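Local coordinates for protein extracellular ligand-binding receptor (Sphaerobacter thermophilus, PDB 4ZPJ) that probably captures a small ligand outside the cell, as the substrate-binding component of an ABC transporter, at residues S305-N313 with I332-A340. Numbering follows the deposited sequence.
Sequences SGTLYTAYN and ILPGLVDYA
Tyr309 and Tyr339 form the middle of this contact, their rings nearly parallel (planes at 10°) but slid so far that they barely overlap, with centroids 5.0 Å apart. Tyr309 CB sits over one face of the Tyr339 ring, 3.9 Å from its centroid, a CH-pi contact. With CG anti to the backbone N (chi1 -175°), the chain then runs on past Tyr339: CG lies 3.6 Å from Tyr339 CD1, CD1 also has that atom as its nearest partner, and CD2 drops beside Tyr339 CB. Further out, CE2 reaches the Pro334 ring, while the carbonyl O of Pro334 lies at the ring edge. The tip, OH, bonds to Ser318 OG of helix 316-328. Leu308 CG touches the rim of the Tyr339 ring at CE2. An alanine in place of Tyr339 would probably leave Tyr309 CB without the face it lies over and Leu308 CG without its neighbour at CE2, opening a gap between loop and helix. Leu308 CB meets Leu336 CD2 at 3.6 Å, the two side chains crossing at about a right angle. At the other end Ala311 packs on Leu333 and Pro334, and a water takes the Ala311 N-H (2.8 Å) and donates to Pro334 O (2.9 Å). Gly335 occupies the N-cap position of helix 336-354, its N-H held by Asp338 OD2 at 2.7 Å, while Asp289 OD1 accepts from Leu336 N. Altogether, the loop leaving strand 304-307 is packed against the first turn of that helix and the residues leading into it, within the periplasmic-binding-protein fold of the leucine-binding protein family.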
ATOM      1  N   SER A 305      11.162   5.193  -8.535  1.00 36.75           N
ATOM      2  CA  SER A 305      10.549   4.225  -7.650  1.00 39.06           C
ATOM      3  C   SER A 305       9.286   3.591  -8.261  1.00 40.46           C
ATOM      4  O   SER A 305       8.581   4.202  -9.056  1.00 40.90           O
ATOM      5  CB  SER A 305      10.166   4.877  -6.304  1.00 43.66           C
ATOM      6  OG  SER A 305       9.121   5.788  -6.470  1.00 50.06           O
ATOM      7  N   GLY A 306       8.985   2.374  -7.824  1.00 37.25           N
ATOM      8  CA  GLY A 306       7.691   1.778  -8.057  1.00 36.72           C
ATOM      9  C   GLY A 306       6.715   2.251  -7.025  1.00 35.96           C
ATOM     10  O   GLY A 306       7.061   2.421  -5.851  1.00 40.14           O
ATOM     11  N   THR A 307       5.491   2.488  -7.442  1.00 33.42           N
ATOM     12  CA  THR A 307       4.436   2.847  -6.508  1.00 33.93           C
ATOM     13  C   THR A 307       3.040   2.422  -6.955  1.00 32.49           C
ATOM     14  O   THR A 307       2.784   2.115  -8.134  1.00 33.68           O
ATOM     15  CB  THR A 307       4.412   4.364  -6.209  1.00 37.09           C
ATOM     16  OG1 THR A 307       3.606   4.642  -5.018  1.00 38.50           O
ATOM     17  CG2 THR A 307       3.901   5.154  -7.399  1.00 36.31           C
ATOM     18  N   LEU A 308       2.147   2.426  -5.990  1.00 30.60           N
ATOM     19  CA  LEU A 308       0.758   2.056  -6.184  1.00 33.73           C
ATOM     20  C   LEU A 308      -0.008   3.220  -6.855  1.00 33.37           C
ATOM     21  O   LEU A 308      -0.948   3.013  -7.601  1.00 35.35           O
ATOM     22  CB  LEU A 308       0.173   1.711  -4.823  1.00 36.08           C
ATOM     23  CG  LEU A 308      -0.776   0.550  -4.583  1.00 40.41           C
ATOM     24  CD1 LEU A 308      -0.283  -0.818  -4.999  1.00 40.27           C
ATOM     25  CD2 LEU A 308      -1.087   0.575  -3.087  1.00 46.51           C
ATOM     26  N   TYR A 309       0.388   4.453  -6.568  1.00 32.05           N
ATOM     27  CA  TYR A 309      -0.423   5.609  -6.960  1.00 32.59           C
ATOM     28  C   TYR A 309       0.356   6.879  -6.771  1.00 32.33           C
ATOM     29  O   TYR A 309       1.110   6.995  -5.815  1.00 35.83           O
ATOM     30  CB  TYR A 309      -1.748   5.737  -6.153  1.00 31.96           C
ATOM     31  CG  TYR A 309      -2.606   6.899  -6.686  1.00 31.12           C
ATOM     32  CD1 TYR A 309      -3.117   6.885  -7.962  1.00 33.94           C
ATOM     33  CD2 TYR A 309      -2.819   8.017  -5.940  1.00 32.24           C
ATOM     34  CE1 TYR A 309      -3.817   7.970  -8.482  1.00 33.28           C
ATOM     35  CE2 TYR A 309      -3.515   9.099  -6.440  1.00 32.54           C
ATOM     36  CZ  TYR A 309      -3.998   9.085  -7.703  1.00 33.65           C
ATOM     37  OH  TYR A 309      -4.718  10.196  -8.184  1.00 38.16           O
ATOM     38  N   THR A 310       0.137   7.830  -7.679  1.00 31.88           N
ATOM     39  CA  THR A 310       0.547   9.212  -7.499  1.00 32.26           C
ATOM     40  C   THR A 310      -0.578  10.056  -8.059  1.00 33.32           C
ATOM     41  O   THR A 310      -1.131   9.706  -9.090  1.00 33.62           O
ATOM     42  CB  THR A 310       1.828   9.529  -8.308  1.00 32.85           C
ATOM     43  OG1 THR A 310       2.067  10.922  -8.338  1.00 31.82           O
ATOM     44  CG2 THR A 310       1.742   8.979  -9.807  1.00 32.44           C
ATOM     45  N   ALA A 311      -0.868  11.178  -7.372  1.00 33.38           N
ATOM     46  CA  ALA A 311      -1.789  12.193  -7.777  1.00 33.49           C
ATOM     47  C   ALA A 311      -1.488  12.860  -9.142  1.00 35.95           C
ATOM     48  O   ALA A 311      -2.385  13.496  -9.776  1.00 37.76           O
ATOM     49  CB  ALA A 311      -1.891  13.209  -6.665  1.00 33.08           C
ATOM     50  N   TYR A 312      -0.268  12.683  -9.640  1.00 35.48           N
ATOM     51  CA  TYR A 312       0.091  13.220 -10.974  1.00 37.10           C
ATOM     52  C   TYR A 312      -0.131  12.236 -12.108  1.00 38.89           C
ATOM     53  O   TYR A 312       0.364  12.461 -13.212  1.00 38.47           O
ATOM     54  CB  TYR A 312       1.533  13.765 -10.984  1.00 38.66           C
ATOM     55  CG  TYR A 312       1.640  14.952 -10.015  1.00 41.79           C
ATOM     56  CD1 TYR A 312       1.340  16.286 -10.421  1.00 42.18           C
ATOM     57  CD2 TYR A 312       1.859  14.723  -8.678  1.00 40.99           C
ATOM     58  CE1 TYR A 312       1.362  17.331  -9.495  1.00 42.79           C
ATOM     59  CE2 TYR A 312       1.893  15.757  -7.752  1.00 43.46           C
ATOM     60  CZ  TYR A 312       1.630  17.054  -8.158  1.00 43.03           C
ATOM     61  OH  TYR A 312       1.662  18.010  -7.183  1.00 44.72           O
ATOM     62  N   ASN A 313      -0.892  11.163 -11.869  1.00 36.19           N
ATOM     63  CA  ASN A 313      -1.103  10.201 -12.918  1.00 36.37           C
ATOM     64  C   ASN A 313      -1.972  10.888 -13.974  1.00 40.07           C
ATOM     65  O   ASN A 313      -2.893  11.635 -13.626  1.00 36.47           O
ATOM     66  CB  ASN A 313      -1.748   8.944 -12.367  1.00 34.92           C
ATOM     67  CG  ASN A 313      -1.722   7.789 -13.331  1.00 33.13           C
ATOM     68  OD1 ASN A 313      -0.920   7.746 -14.259  1.00 34.26           O
ATOM     69  ND2 ASN A 313      -2.625   6.853 -13.133  1.00 33.28           N
ATOM     70  N   ILE A 332      -5.423  19.551  -0.403  1.00 50.14           N
ATOM     71  CA  ILE A 332      -4.413  18.564  -0.108  1.00 49.54           C
ATOM     72  C   ILE A 332      -4.537  17.368  -1.084  1.00 47.95           C
ATOM     73  O   ILE A 332      -5.633  16.903  -1.417  1.00 49.15           O
ATOM     74  CB  ILE A 332      -4.451  18.113   1.359  1.00 50.25           C
ATOM     75  CG1 ILE A 332      -4.166  19.316   2.289  1.00 51.88           C
ATOM     76  CG2 ILE A 332      -3.400  17.043   1.618  1.00 47.93           C
ATOM     77  CD1 ILE A 332      -4.595  19.070   3.717  1.00 49.21           C
ATOM     78  N   LEU A 333      -3.402  16.899  -1.562  1.00 44.02           N
ATOM     79  CA  LEU A 333      -3.378  15.851  -2.587  1.00 43.09           C
ATOM     80  C   LEU A 333      -3.448  14.498  -1.879  1.00 39.93           C
ATOM     81  O   LEU A 333      -2.864  14.332  -0.831  1.00 38.42           O
ATOM     82  CB  LEU A 333      -2.095  15.973  -3.461  1.00 42.93           C
ATOM     83  CG  LEU A 333      -1.972  17.144  -4.450  1.00 43.77           C
ATOM     84  CD1 LEU A 333      -0.745  17.076  -5.334  1.00 43.73           C
ATOM     85  CD2 LEU A 333      -3.150  17.245  -5.368  1.00 42.98           C
ATOM     86  N   PRO A 334      -4.166  13.527  -2.457  1.00 38.74           N
ATOM     87  CA  PRO A 334      -4.171  12.188  -1.906  1.00 39.51           C
ATOM     88  C   PRO A 334      -2.883  11.451  -2.168  1.00 39.55           C
ATOM     89  O   PRO A 334      -2.267  11.638  -3.220  1.00 40.47           O
ATOM     90  CB  PRO A 334      -5.300  11.505  -2.673  1.00 39.24           C
ATOM     91  CG  PRO A 334      -5.269  12.157  -3.992  1.00 38.05           C
ATOM     92  CD  PRO A 334      -4.908  13.596  -3.726  1.00 38.70           C
ATOM     93  N   GLY A 335      -2.490  10.630  -1.208  1.00 39.55           N
ATOM     94  CA  GLY A 335      -1.381   9.747  -1.368  1.00 39.55           C
ATOM     95  C   GLY A 335      -1.772   8.294  -1.352  1.00 43.53           C
ATOM     96  O   GLY A 335      -2.893   7.928  -1.712  1.00 40.97           O
ATOM     97  N   LEU A 336      -0.831   7.470  -0.890  1.00 41.49           N
ATOM     98  CA  LEU A 336      -0.907   6.035  -1.043  1.00 43.59           C
ATOM     99  C   LEU A 336      -2.017   5.403  -0.230  1.00 40.40           C
ATOM    100  O   LEU A 336      -2.774   4.546  -0.726  1.00 37.36           O
ATOM    101  CB  LEU A 336       0.424   5.442  -0.552  1.00 48.84           C
ATOM    102  CG  LEU A 336       1.223   4.799  -1.663  1.00 55.69           C
ATOM    103  CD1 LEU A 336       2.720   4.912  -1.435  1.00 54.64           C
ATOM    104  CD2 LEU A 336       0.752   3.348  -1.688  1.00 62.50           C
ATOM    105  N   VAL A 337      -2.028   5.767   1.050  1.00 35.94           N
ATOM    106  CA  VAL A 337      -3.026   5.301   1.963  1.00 38.88           C
ATOM    107  C   VAL A 337      -4.447   5.809   1.639  1.00 36.85           C
ATOM    108  O   VAL A 337      -5.412   5.122   1.909  1.00 39.70           O
ATOM    109  CB  VAL A 337      -2.645   5.612   3.437  1.00 41.45           C
ATOM    110  CG1 VAL A 337      -1.373   4.849   3.795  1.00 43.82           C
ATOM    111  CG2 VAL A 337      -2.445   7.126   3.658  1.00 46.53           C
ATOM    112  N   ASP A 338      -4.565   7.016   1.125  1.00 36.90           N
ATOM    113  CA  ASP A 338      -5.842   7.538   0.655  1.00 36.48           C
ATOM    114  C   ASP A 338      -6.260   6.727  -0.533  1.00 36.18           C
ATOM    115  O   ASP A 338      -7.411   6.398  -0.656  1.00 36.13           O
ATOM    116  CB  ASP A 338      -5.764   9.011   0.236  1.00 37.37           C
ATOM    117  CG  ASP A 338      -5.096   9.922   1.302  1.00 40.63           C
ATOM    118  OD1 ASP A 338      -5.693  10.173   2.358  1.00 38.65           O
ATOM    119  OD2 ASP A 338      -3.992  10.437   1.023  1.00 43.35           O
ATOM    120  N   TYR A 339      -5.319   6.415  -1.434  1.00 36.17           N
ATOM    121  CA  TYR A 339      -5.637   5.661  -2.624  1.00 31.53           C
ATOM    122  C   TYR A 339      -6.180   4.278  -2.268  1.00 34.15           C
ATOM    123  O   TYR A 339      -7.222   3.789  -2.824  1.00 34.61           O
ATOM    124  CB  TYR A 339      -4.388   5.534  -3.534  1.00 31.38           C
ATOM    125  CG  TYR A 339      -4.598   4.493  -4.621  1.00 32.15           C
ATOM    126  CD1 TYR A 339      -5.378   4.757  -5.718  1.00 32.44           C
ATOM    127  CD2 TYR A 339      -4.092   3.204  -4.473  1.00 32.68           C
ATOM    128  CE1 TYR A 339      -5.581   3.780  -6.709  1.00 34.81           C
ATOM    129  CE2 TYR A 339      -4.340   2.206  -5.415  1.00 32.00           C
ATOM    130  CZ  TYR A 339      -5.049   2.489  -6.537  1.00 32.86           C
ATOM    131  OH  TYR A 339      -5.235   1.473  -7.473  1.00 31.63           O
ATOM    132  N   ALA A 340      -5.472   3.620  -1.362  1.00 32.47           N
ATOM    133  CA  ALA A 340      -5.809   2.248  -0.994  1.00 34.41           C
ATOM    134  C   ALA A 340      -7.178   2.143  -0.295  1.00 35.26           C
ATOM    135  O   ALA A 340      -7.947   1.222  -0.594  1.00 36.41           O
ATOM    136  CB  ALA A 340      -4.712   1.642  -0.118  1.00 35.54           C
TER
HETATM  137  O   HOH W   1       0.111  11.192  -4.746  1.00 38.54           O